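Local coordinates for chitinase (Paenibacillus sp. FPU-7, PDB 5GZT), which probably hydrolyses internal beta-1,4 linkages of chitin and chitodextrins at random positions, using two glycosyl hydrolase family 18 domains, at residues L435-L440 / T473-Y478; R579-T584 / D601-A606; N1053-D1058 / I1088-E1093. All coordinates share one frame; numbering follows the deposited sequence.

Interaction 1 (L435-L440 / T473-Y478)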
loop_
_atom_site.group_PDB
_atom_site.type_symbol
_atom_site.label_atom_id
_atom_site.label_comp_id
_atom_site.label_asym_id
_atom_site.label_seq_id
_atom_site.Cartn_x
_atom_site.Cartn_y
_atom_site.Cartn_z
ATOM N N LEU B 435 -16.247 18.176 4.578
ATOM C CA LEU B 435 -17.506 17.516 4.804
ATOM C C LEU B 435 -17.356 16.032 5.009
ATOM O O LEU B 435 -17.882 15.465 5.971
ATOM C CB LEU B 435 -18.475 17.815 3.675
ATOM C CG LEU B 435 -19.904 17.265 3.831
ATOM C CD1 LEU B 435 -20.568 17.638 5.169
ATOM C CD2 LEU B 435 -20.707 17.779 2.647
ATOM N N LEU B 436 -16.590 15.383 4.136
ATOM C CA LEU B 436 -16.498 13.915 4.160
ATOM C C LEU B 436 -15.839 13.458 5.426
ATOM O O LEU B 436 -16.163 12.383 6.030
ATOM C CB LEU B 436 -15.654 13.424 2.936
ATOM C CG LEU B 436 -16.348 13.464 1.579
ATOM C CD1 LEU B 436 -15.310 13.527 0.469
ATOM C CD2 LEU B 436 -17.240 12.256 1.457
ATOM N N ARG B 437 -14.800 14.204 5.765
ATOM C CA ARG B 437 -14.107 13.911 7.033
ATOM C C ARG B 437 -15.148 14.040 8.216
ATOM O O ARG B 437 -15.278 13.137 9.075
ATOM C CB ARG B 437 -12.950 14.892 7.221
ATOM C CG ARG B 437 -11.829 14.484 8.167
ATOM C CD ARG B 437 -12.051 13.226 8.956
ATOM N NE ARG B 437 -11.305 12.106 8.485
ATOM C CZ ARG B 437 -11.595 10.817 8.678
ATOM N NH1 ARG B 437 -12.696 10.388 9.266
ATOM N NH2 ARG B 437 -10.759 9.916 8.177
ATOM N N GLU B 438 -15.900 15.139 8.212
ATOM C CA GLU B 438 -16.978 15.333 9.254
ATOM C C GLU B 438 -17.904 14.126 9.304
ATOM O O GLU B 438 -18.039 13.453 10.375
ATOM C CB GLU B 438 -17.738 16.606 8.975
ATOM C CG GLU B 438 -16.860 17.796 9.287
ATOM C CD GLU B 438 -17.368 19.120 8.751
ATOM O OE1 GLU B 438 -18.381 19.178 8.020
ATOM O OE2 GLU B 438 -16.692 20.120 9.055
ATOM N N LYS B 439 -18.457 13.765 8.140
ATOM C CA LYS B 439 -19.423 12.689 8.122
ATOM C C LYS B 439 -18.840 11.355 8.557
ATOM O O LYS B 439 -19.559 10.490 9.141
ATOM C CB LYS B 439 -20.053 12.579 6.750
ATOM C CG LYS B 439 -20.763 13.853 6.296
ATOM C CD LYS B 439 -21.831 13.495 5.294
ATOM C CE LYS B 439 -22.599 14.717 4.832
ATOM N NZ LYS B 439 -23.726 15.015 5.759
ATOM N N LEU B 440 -17.547 11.140 8.257
ATOM C CA LEU B 440 -16.945 9.835 8.525
ATOM C C LEU B 440 -16.700 9.781 10.008
ATOM O O LEU B 440 -16.951 8.766 10.632
ATOM C CB LEU B 440 -15.649 9.559 7.712
ATOM C CG LEU B 440 -15.818 9.279 6.196
ATOM C CD1 LEU B 440 -14.507 9.488 5.432
ATOM C CD2 LEU B 440 -16.319 7.874 6.011
ATOM N N THR B 473 -4.883 19.169 3.808
ATOM C CA THR B 473 -4.081 18.096 4.417
ATOM C C THR B 473 -4.573 17.652 5.756
ATOM O O THR B 473 -4.526 16.444 6.062
ATOM C CB THR B 473 -2.561 18.478 4.447
ATOM O OG1 THR B 473 -2.061 18.525 3.105
ATOM C CG2 THR B 473 -1.763 17.476 5.124
ATOM N N PRO B 474 -5.072 18.599 6.609
ATOM C CA PRO B 474 -5.636 18.100 7.870
ATOM C C PRO B 474 -6.824 17.171 7.741
ATOM O O PRO B 474 -7.038 16.315 8.593
ATOM C CB PRO B 474 -6.023 19.385 8.612
ATOM C CG PRO B 474 -5.040 20.373 8.147
ATOM C CD PRO B 474 -4.828 20.043 6.667
ATOM N N TYR B 475 -7.571 17.250 6.659
ATOM C CA TYR B 475 -8.639 16.268 6.476
ATOM C C TYR B 475 -8.231 14.868 5.969
ATOM O O TYR B 475 -9.050 13.934 6.047
ATOM C CB TYR B 475 -9.656 16.861 5.539
ATOM C CG TYR B 475 -10.094 18.229 5.937
ATOM C CD1 TYR B 475 -10.559 18.499 7.235
ATOM C CD2 TYR B 475 -10.053 19.292 5.007
ATOM C CE1 TYR B 475 -10.956 19.802 7.582
ATOM C CE2 TYR B 475 -10.441 20.584 5.343
ATOM C CZ TYR B 475 -10.896 20.840 6.621
ATOM O OH TYR B 475 -11.291 22.144 6.887
ATOM N N LEU B 476 -6.973 14.707 5.493
ATOM C CA LEU B 476 -6.538 13.498 4.736
ATOM C C LEU B 476 -5.617 12.591 5.528
ATOM O O LEU B 476 -4.705 13.063 6.109
ATOM C CB LEU B 476 -5.841 13.965 3.442
ATOM C CG LEU B 476 -6.690 14.887 2.575
ATOM C CD1 LEU B 476 -5.926 15.468 1.413
ATOM C CD2 LEU B 476 -7.948 14.208 2.073
ATOM N N ASP B 477 -5.841 11.292 5.584
ATOM C CA ASP B 477 -4.791 10.399 6.095
ATOM C C ASP B 477 -3.466 10.414 5.281
ATOM O O ASP B 477 -2.339 10.229 5.843
ATOM C CB ASP B 477 -5.300 8.961 6.178
ATOM C CG ASP B 477 -6.435 8.792 7.204
ATOM O OD1 ASP B 477 -7.554 9.225 6.847
ATOM O OD2 ASP B 477 -6.182 8.185 8.294
ATOM N N TYR B 478 -3.601 10.588 3.968
ATOM C CA TYR B 478 -2.443 10.733 3.060
ATOM C C TYR B 478 -2.855 11.208 1.711
ATOM O O TYR B 478 -4.055 11.163 1.325
ATOM C CB TYR B 478 -1.673 9.405 2.987
ATOM C CG TYR B 478 -2.558 8.223 2.747
ATOM C CD1 TYR B 478 -3.196 7.606 3.779
ATOM C CD2 TYR B 478 -2.729 7.674 1.445
ATOM C CE1 TYR B 478 -4.034 6.519 3.584
ATOM C CE2 TYR B 478 -3.540 6.543 1.244
ATOM C CZ TYR B 478 -4.219 5.990 2.289
ATOM O OH TYR B 478 -5.014 4.876 2.122
HETATM O O HOH W 1 -8.380 11.615 7.309
#
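Arg437 reaches from its helix to the loop residues Tyr475 and Asp477 and carries this contact alone on the helix side. The close packing lies along its aliphatic stem. CG of Arg437 sits 3.5 Å from the backbone O of Tyr475 and 4.2 Å from its CB. It approaches the tyrosine ring obliquely. The stem leaves the helix with CG anti to the backbone N (chi1 -159°). Bends at chi2 (-7°, close to eclipsed) and chi3 together carry the guanidinium along the loop to the carboxylate of Asp477. NH2 of Arg437 and OD1 of Asp477 form a long salt bridge of 3.5 Å. The two side chains cross at about a right angle, and the planes of their charged groups are turned 62° apart. OD1 nevertheless meets the guanidinium at its edge, near its plane.

One water joins both sides of the bridge. It accepts from Arg437 NH2 at 3.0 Å. It donates to Tyr475 O at 2.7 Å and to Asp477 OD1 at 2.6 Å. CD1 of Leu440 covers part of one guanidinium face. The buried charges have further partners. Arg437 NH2 donates to Tyr451 O, and NH1 pairs with Asp441. Asp477 OD1 also accepts from Leu453 N, and OD2 bonds to Thr252 and Tyr450.

The other side is looser. Tyr475 is partly exposed. Glu438, one residue on from Arg437, is exposed and forms a salt bridge with Lys434 on its own helix.

In the family 18 barrel, helix 425-447 precedes strand 452-457, and the loop 473-478 leads into the next strand, 478-481. Leu453, also backbone-bonded to Asp477, lies on strand 452-457. Helix 382-398 packs on Leu436 and Leu440. Lys272 of strand 264-284 touches Arg437, and Phe274 touches Asp477. Thr252 belongs to its antiparallel partner, 251-261.

Interaction 2 (R579-T584 / D601-A606). With FMT (formic acid), chain H.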
loop_
_atom_site.group_PDB
_atom_site.type_symbol
_atom_site.label_atom_id
_atom_site.label_comp_id
_atom_site.label_asym_id
_atom_site.label_seq_id
_atom_site.Cartn_x
_atom_site.Cartn_y
_atom_site.Cartn_z
ATOM N N ARG B 579 17.448 -3.649 -23.345
ATOM C CA ARG B 579 17.212 -3.111 -22.001
ATOM C C ARG B 579 18.384 -2.197 -21.630
ATOM O O ARG B 579 19.527 -2.586 -21.760
ATOM C CB ARG B 579 17.066 -4.231 -20.932
ATOM C CG ARG B 579 16.801 -3.543 -19.576
ATOM C CD ARG B 579 16.350 -4.522 -18.510
ATOM N NE ARG B 579 17.285 -5.592 -18.303
ATOM C CZ ARG B 579 18.173 -5.687 -17.307
ATOM N NH1 ARG B 579 18.440 -4.670 -16.455
ATOM N NH2 ARG B 579 18.912 -6.791 -17.212
ATOM N N TYR B 580 18.080 -0.955 -21.224
ATOM C CA TYR B 580 19.078 0.020 -20.770
ATOM C C TYR B 580 18.684 0.499 -19.377
ATOM O O TYR B 580 17.574 0.316 -18.960
ATOM C CB TYR B 580 19.052 1.224 -21.721
ATOM C CG TYR B 580 19.690 0.985 -23.071
ATOM C CD1 TYR B 580 20.998 0.610 -23.174
ATOM C CD2 TYR B 580 18.976 1.132 -24.252
ATOM C CE1 TYR B 580 21.606 0.436 -24.429
ATOM C CE2 TYR B 580 19.607 0.996 -25.487
ATOM C CZ TYR B 580 20.882 0.646 -25.554
ATOM O OH TYR B 580 21.474 0.459 -26.765
ATOM N N TRP B 581 19.612 1.110 -18.638
ATOM C CA TRP B 581 19.340 1.631 -17.341
ATOM C C TRP B 581 19.926 3.040 -17.295
ATOM O O TRP B 581 21.034 3.286 -17.750
ATOM C CB TRP B 581 20.112 0.779 -16.363
ATOM C CG TRP B 581 20.052 1.218 -14.905
ATOM C CD1 TRP B 581 21.092 1.724 -14.156
ATOM C CD2 TRP B 581 18.929 1.148 -14.030
ATOM N NE1 TRP B 581 20.651 1.973 -12.918
ATOM C CE2 TRP B 581 19.357 1.625 -12.784
ATOM C CE3 TRP B 581 17.577 0.797 -14.200
ATOM C CZ2 TRP B 581 18.528 1.661 -11.632
ATOM C CZ3 TRP B 581 16.732 0.795 -13.030
ATOM C CH2 TRP B 581 17.221 1.301 -11.792
ATOM N N ASP B 582 19.186 3.939 -16.688
ATOM C CA ASP B 582 19.690 5.286 -16.414
ATOM C C ASP B 582 20.089 5.301 -14.955
ATOM O O ASP B 582 19.278 5.252 -14.056
ATOM C CB ASP B 582 18.609 6.319 -16.689
ATOM C CG ASP B 582 19.108 7.800 -16.469
ATOM O OD1 ASP B 582 19.959 8.064 -15.598
ATOM O OD2 ASP B 582 18.514 8.712 -17.038
ATOM N N ASP B 583 21.377 5.328 -14.725
ATOM C CA ASP B 583 21.884 5.211 -13.388
ATOM C C ASP B 583 21.860 6.505 -12.561
ATOM O O ASP B 583 22.231 6.446 -11.420
ATOM C CB ASP B 583 23.328 4.711 -13.335
ATOM C CG ASP B 583 23.624 3.999 -11.978
ATOM O OD1 ASP B 583 22.776 3.251 -11.318
ATOM O OD2 ASP B 583 24.739 4.187 -11.616
ATOM N N THR B 584 21.413 7.602 -13.114
ATOM C CA THR B 584 21.150 8.816 -12.306
ATOM C C THR B 584 19.649 8.856 -11.990
ATOM O O THR B 584 19.246 8.959 -10.781
ATOM C CB THR B 584 21.540 10.012 -13.130
ATOM O OG1 THR B 584 22.907 9.896 -13.497
ATOM C CG2 THR B 584 21.307 11.298 -12.371
ATOM N N ASP B 601 10.434 -1.416 -13.316
ATOM C CA ASP B 601 10.807 -2.855 -13.215
ATOM C C ASP B 601 11.243 -3.110 -11.775
ATOM O O ASP B 601 10.947 -2.301 -10.858
ATOM C CB ASP B 601 11.867 -3.197 -14.278
ATOM C CG ASP B 601 13.282 -2.729 -13.941
ATOM O OD1 ASP B 601 13.443 -1.934 -12.955
ATOM O OD2 ASP B 601 14.244 -3.082 -14.743
ATOM N N THR B 602 11.942 -4.234 -11.577
ATOM C CA THR B 602 12.289 -4.672 -10.320
ATOM C C THR B 602 13.286 -3.723 -9.696
ATOM O O THR B 602 13.289 -3.536 -8.438
ATOM C CB THR B 602 12.829 -6.094 -10.378
ATOM O OG1 THR B 602 13.817 -6.186 -11.352
ATOM C CG2 THR B 602 11.736 -7.066 -10.728
ATOM N N ALA B 603 14.211 -3.258 -10.498
ATOM C CA ALA B 603 15.235 -2.340 -9.988
ATOM C C ALA B 603 14.691 -0.929 -9.610
ATOM O O ALA B 603 15.038 -0.396 -8.552
ATOM C CB ALA B 603 16.393 -2.216 -10.995
ATOM N N SER B 604 13.863 -0.331 -10.476
ATOM C CA SER B 604 13.289 0.978 -10.220
ATOM C C SER B 604 12.350 0.874 -9.011
ATOM O O SER B 604 12.367 1.811 -8.171
ATOM C CB SER B 604 12.610 1.624 -11.445
ATOM O OG SER B 604 11.404 0.991 -11.780
ATOM N N ALA B 605 11.585 -0.224 -8.878
ATOM C CA ALA B 605 10.798 -0.441 -7.712
ATOM C C ALA B 605 11.669 -0.466 -6.438
ATOM O O ALA B 605 11.268 0.158 -5.436
ATOM C CB ALA B 605 9.905 -1.638 -7.771
ATOM N N ALA B 606 12.857 -1.053 -6.496
ATOM C CA ALA B 606 13.713 -1.088 -5.297
ATOM C C ALA B 606 14.286 0.297 -4.973
ATOM O O ALA B 606 14.244 0.676 -3.857
ATOM C CB ALA B 606 14.843 -2.073 -5.415
HETATM C C FMT H . 17.523 -1.856 -15.812
HETATM O O1 FMT H . 17.679 -1.926 -17.080
HETATM O O2 FMT H . 16.587 -2.380 -14.926
#
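Trp581 brings the six-membered ring of its indole to the start of the helix. Its CG, opposite the backbone N (chi1 176°), sends the indole across to Ala603. Trp581 CZ3 lies 3.6 Å from Ala603 CB, and Trp581 CH2 lies 4.0 Å from the backbone N of Ser604, at the ring edge. A formic acid, probably from the crystallisation liquor, lies beside them. Arg579 NH1 donates to O1 of the formic acid at 2.9 Å and also to Leu683 O. O2 of the formic acid stands 2.5 Å from Asp601 OD2, so one acid probably holds a proton between them.

The second shell fixes these groups. NE1 of Trp581 donates to Asp583 OD1 at 3.0 Å, almost in the ring plane, fixing its rotation. Asp601 is the N-cap: its OD1 accepts a nearly straight bond from Ser604 N at 3.0 Å. Asp601 N donates back to Ser604 OG, which completes a capping box. That hydroxyl also bonds to Glu600.

Strand 578-582 is an outermost strand of the antiparallel sheet inserted in the first family 18 domain. Pro588 of neighbouring strand 587-591 touches Trp581, Asp601 and Ser604. Helix 633-642 packs on helix 602-614 through Thr602, Ala605 and Ala606.

Interaction 3 (N1053-D1058 / I1088-E1093)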
loop_
_atom_site.group_PDB
_atom_site.type_symbol
_atom_site.label_atom_id
_atom_site.label_comp_id
_atom_site.label_asym_id
_atom_site.label_seq_id
_atom_site.Cartn_x
_atom_site.Cartn_y
_atom_site.Cartn_z
ATOM N N ASN B 1053 -6.541 -46.710 -12.095
ATOM C CA ASN B 1053 -7.440 -47.741 -12.632
ATOM C C ASN B 1053 -8.911 -47.530 -12.162
ATOM O O ASN B 1053 -9.849 -47.793 -12.884
ATOM C CB ASN B 1053 -7.084 -49.107 -12.084
ATOM C CG ASN B 1053 -5.709 -49.556 -12.416
ATOM O OD1 ASN B 1053 -5.240 -49.540 -13.581
ATOM N ND2 ASN B 1053 -5.056 -50.072 -11.387
ATOM N N ASP B 1054 -9.103 -47.192 -10.886
ATOM C CA ASP B 1054 -10.407 -46.847 -10.425
ATOM C C ASP B 1054 -10.937 -45.643 -11.228
ATOM O O ASP B 1054 -12.128 -45.627 -11.611
ATOM C CB ASP B 1054 -10.426 -46.515 -8.944
ATOM C CG ASP B 1054 -10.045 -47.695 -8.061
ATOM O OD1 ASP B 1054 -10.180 -48.810 -8.546
ATOM O OD2 ASP B 1054 -9.583 -47.488 -6.903
ATOM N N LEU B 1055 -10.078 -44.650 -11.495
ATOM C CA LEU B 1055 -10.519 -43.480 -12.198
ATOM C C LEU B 1055 -11.036 -43.913 -13.537
ATOM O O LEU B 1055 -12.129 -43.450 -13.962
ATOM C CB LEU B 1055 -9.449 -42.392 -12.354
ATOM C CG LEU B 1055 -8.919 -41.730 -11.095
ATOM C CD1 LEU B 1055 -7.981 -40.601 -11.524
ATOM C CD2 LEU B 1055 -10.071 -41.199 -10.255
ATOM N N VAL B 1056 -10.304 -44.809 -14.169
ATOM C CA VAL B 1056 -10.649 -45.247 -15.499
ATOM C C VAL B 1056 -12.006 -45.960 -15.510
ATOM O O VAL B 1056 -12.844 -45.612 -16.297
ATOM C CB VAL B 1056 -9.568 -46.131 -16.132
ATOM C CG1 VAL B 1056 -10.083 -46.884 -17.390
ATOM C CG2 VAL B 1056 -8.392 -45.268 -16.511
ATOM N N LYS B 1057 -12.227 -46.943 -14.657
ATOM C CA LYS B 1057 -13.480 -47.699 -14.770
ATOM C C LYS B 1057 -14.714 -47.030 -14.099
ATOM O O LYS B 1057 -15.832 -47.296 -14.509
ATOM C CB LYS B 1057 -13.277 -49.158 -14.364
ATOM C CG LYS B 1057 -12.927 -49.398 -12.915
ATOM C CD LYS B 1057 -12.625 -50.889 -12.691
ATOM C CE LYS B 1057 -12.074 -51.184 -11.285
ATOM N NZ LYS B 1057 -12.697 -50.393 -10.161
ATOM N N ASP B 1058 -14.511 -46.138 -13.129
ATOM C CA ASP B 1058 -15.598 -45.621 -12.294
ATOM C C ASP B 1058 -15.817 -44.104 -12.335
ATOM O O ASP B 1058 -16.753 -43.654 -11.684
ATOM C CB ASP B 1058 -15.351 -45.929 -10.796
ATOM C CG ASP B 1058 -15.311 -47.422 -10.460
ATOM O OD1 ASP B 1058 -15.713 -48.265 -11.270
ATOM O OD2 ASP B 1058 -14.868 -47.747 -9.334
ATOM N N ILE B 1088 -12.009 -34.197 -7.617
ATOM C CA ILE B 1088 -10.899 -35.176 -7.605
ATOM C C ILE B 1088 -9.584 -34.498 -8.071
ATOM O O ILE B 1088 -9.588 -33.844 -9.074
ATOM C CB ILE B 1088 -11.207 -36.369 -8.540
ATOM C CG1 ILE B 1088 -12.479 -37.099 -8.111
ATOM C CG2 ILE B 1088 -10.072 -37.394 -8.568
ATOM C CD1 ILE B 1088 -12.500 -37.625 -6.667
ATOM N N THR B 1089 -8.478 -34.754 -7.382
ATOM C CA THR B 1089 -7.154 -34.207 -7.729
ATOM C C THR B 1089 -6.191 -35.350 -7.865
ATOM O O THR B 1089 -6.124 -36.238 -6.983
ATOM C CB THR B 1089 -6.693 -33.191 -6.694
ATOM O OG1 THR B 1089 -5.304 -32.907 -6.859
ATOM C CG2 THR B 1089 -7.014 -33.633 -5.245
ATOM N N TYR B 1090 -5.512 -35.366 -8.996
ATOM C CA TYR B 1090 -4.748 -36.530 -9.406
ATOM C C TYR B 1090 -3.640 -36.127 -10.371
ATOM O O TYR B 1090 -3.616 -34.923 -10.773
ATOM C CB TYR B 1090 -5.689 -37.600 -10.019
ATOM C CG TYR B 1090 -6.355 -37.224 -11.311
ATOM C CD1 TYR B 1090 -7.358 -36.232 -11.361
ATOM C CD2 TYR B 1090 -6.022 -37.852 -12.479
ATOM C CE1 TYR B 1090 -7.949 -35.869 -12.564
ATOM C CE2 TYR B 1090 -6.644 -37.527 -13.699
ATOM C CZ TYR B 1090 -7.605 -36.536 -13.747
ATOM O OH TYR B 1090 -8.162 -36.211 -14.979
ATOM N N ASP B 1091 -2.740 -37.076 -10.744
ATOM C CA ASP B 1091 -1.825 -36.896 -11.874
ATOM C C ASP B 1091 -2.363 -37.633 -13.050
ATOM O O ASP B 1091 -2.779 -38.746 -12.878
ATOM C CB ASP B 1091 -0.372 -37.476 -11.637
ATOM C CG ASP B 1091 0.594 -36.469 -11.001
ATOM O OD1 ASP B 1091 0.515 -35.265 -11.371
ATOM O OD2 ASP B 1091 1.328 -36.876 -10.033
ATOM N N ASP B 1092 -2.190 -37.084 -14.259
ATOM C CA ASP B 1092 -2.520 -37.812 -15.510
ATOM C C ASP B 1092 -1.407 -37.761 -16.497
ATOM O O ASP B 1092 -0.276 -37.353 -16.127
ATOM C CB ASP B 1092 -3.863 -37.327 -16.120
ATOM C CG ASP B 1092 -3.765 -35.953 -16.815
ATOM O OD1 ASP B 1092 -2.681 -35.302 -16.763
ATOM O OD2 ASP B 1092 -4.821 -35.532 -17.366
ATOM N N GLU B 1093 -1.658 -38.161 -17.744
ATOM C CA GLU B 1093 -0.578 -38.158 -18.697
ATOM C C GLU B 1093 0.022 -36.787 -18.966
ATOM O O GLU B 1093 1.222 -36.684 -19.250
ATOM C CB GLU B 1093 -0.959 -38.780 -20.034
ATOM C CG GLU B 1093 -1.284 -40.251 -19.995
ATOM C CD GLU B 1093 -2.295 -40.573 -21.085
ATOM O OE1 GLU B 1093 -3.459 -40.293 -20.843
ATOM O OE2 GLU B 1093 -1.916 -41.025 -22.159
#
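Leu1055 is the sole helix residue in this contact, and its two methyls go to two different partners. CD1 of Leu1055 lies 3.5 Å from CD2 and 3.8 Å from CG of the Tyr1090 ring. The approach is oblique. CD2 of Leu1055 lies 4.2 Å from CG2 of Ile1088, and the two side chains run antiparallel alongside one another. No hydrogen bond crosses the contact, which is purely apolar.

Tyr1090 places its CG between the backbone N and the carbonyl carbon (chi1 66°). This turns the ring back along its own chain, with the backbone O of Ile1088 at its edge and in its plane. Two residues on, Asp1092 is the N-cap of helix 1093-1106. Its OD1 accepts a weak bond from Glu1094 N, and its OD2 pairs with Arg1066.

Helix 1052-1058 thus packs against the end of strand 1086-1089 in the second family 18 domain. Leu1077 of the antiparallel neighbour, strand 1074-1079, touches both Ile1088 and Tyr1090. Phe1060, from the loop after the helix, packs on Leu1055.

The three contacts follow one another along the chain without overlap. Interactions 1 and 2 belong to the first family 18 domain, with centres 36 Å apart. Interaction 1 lies among the helices and loops of the barrel. Interaction 2 lies at the antiparallel sheet inserted between barrel strands 527-532 and 619-623. Interaction 3 is in the second family 18 domain, about 48 Å from interaction 2 and 59 Å from interaction 1 between centres. It occupies a comparable insertion, between strands 1015-1020 and 1110-1114. In interactions 2 and 3 an aspartate caps the helix that leads back into the barrel. The two domains thus share this way of joining insertion to barrel.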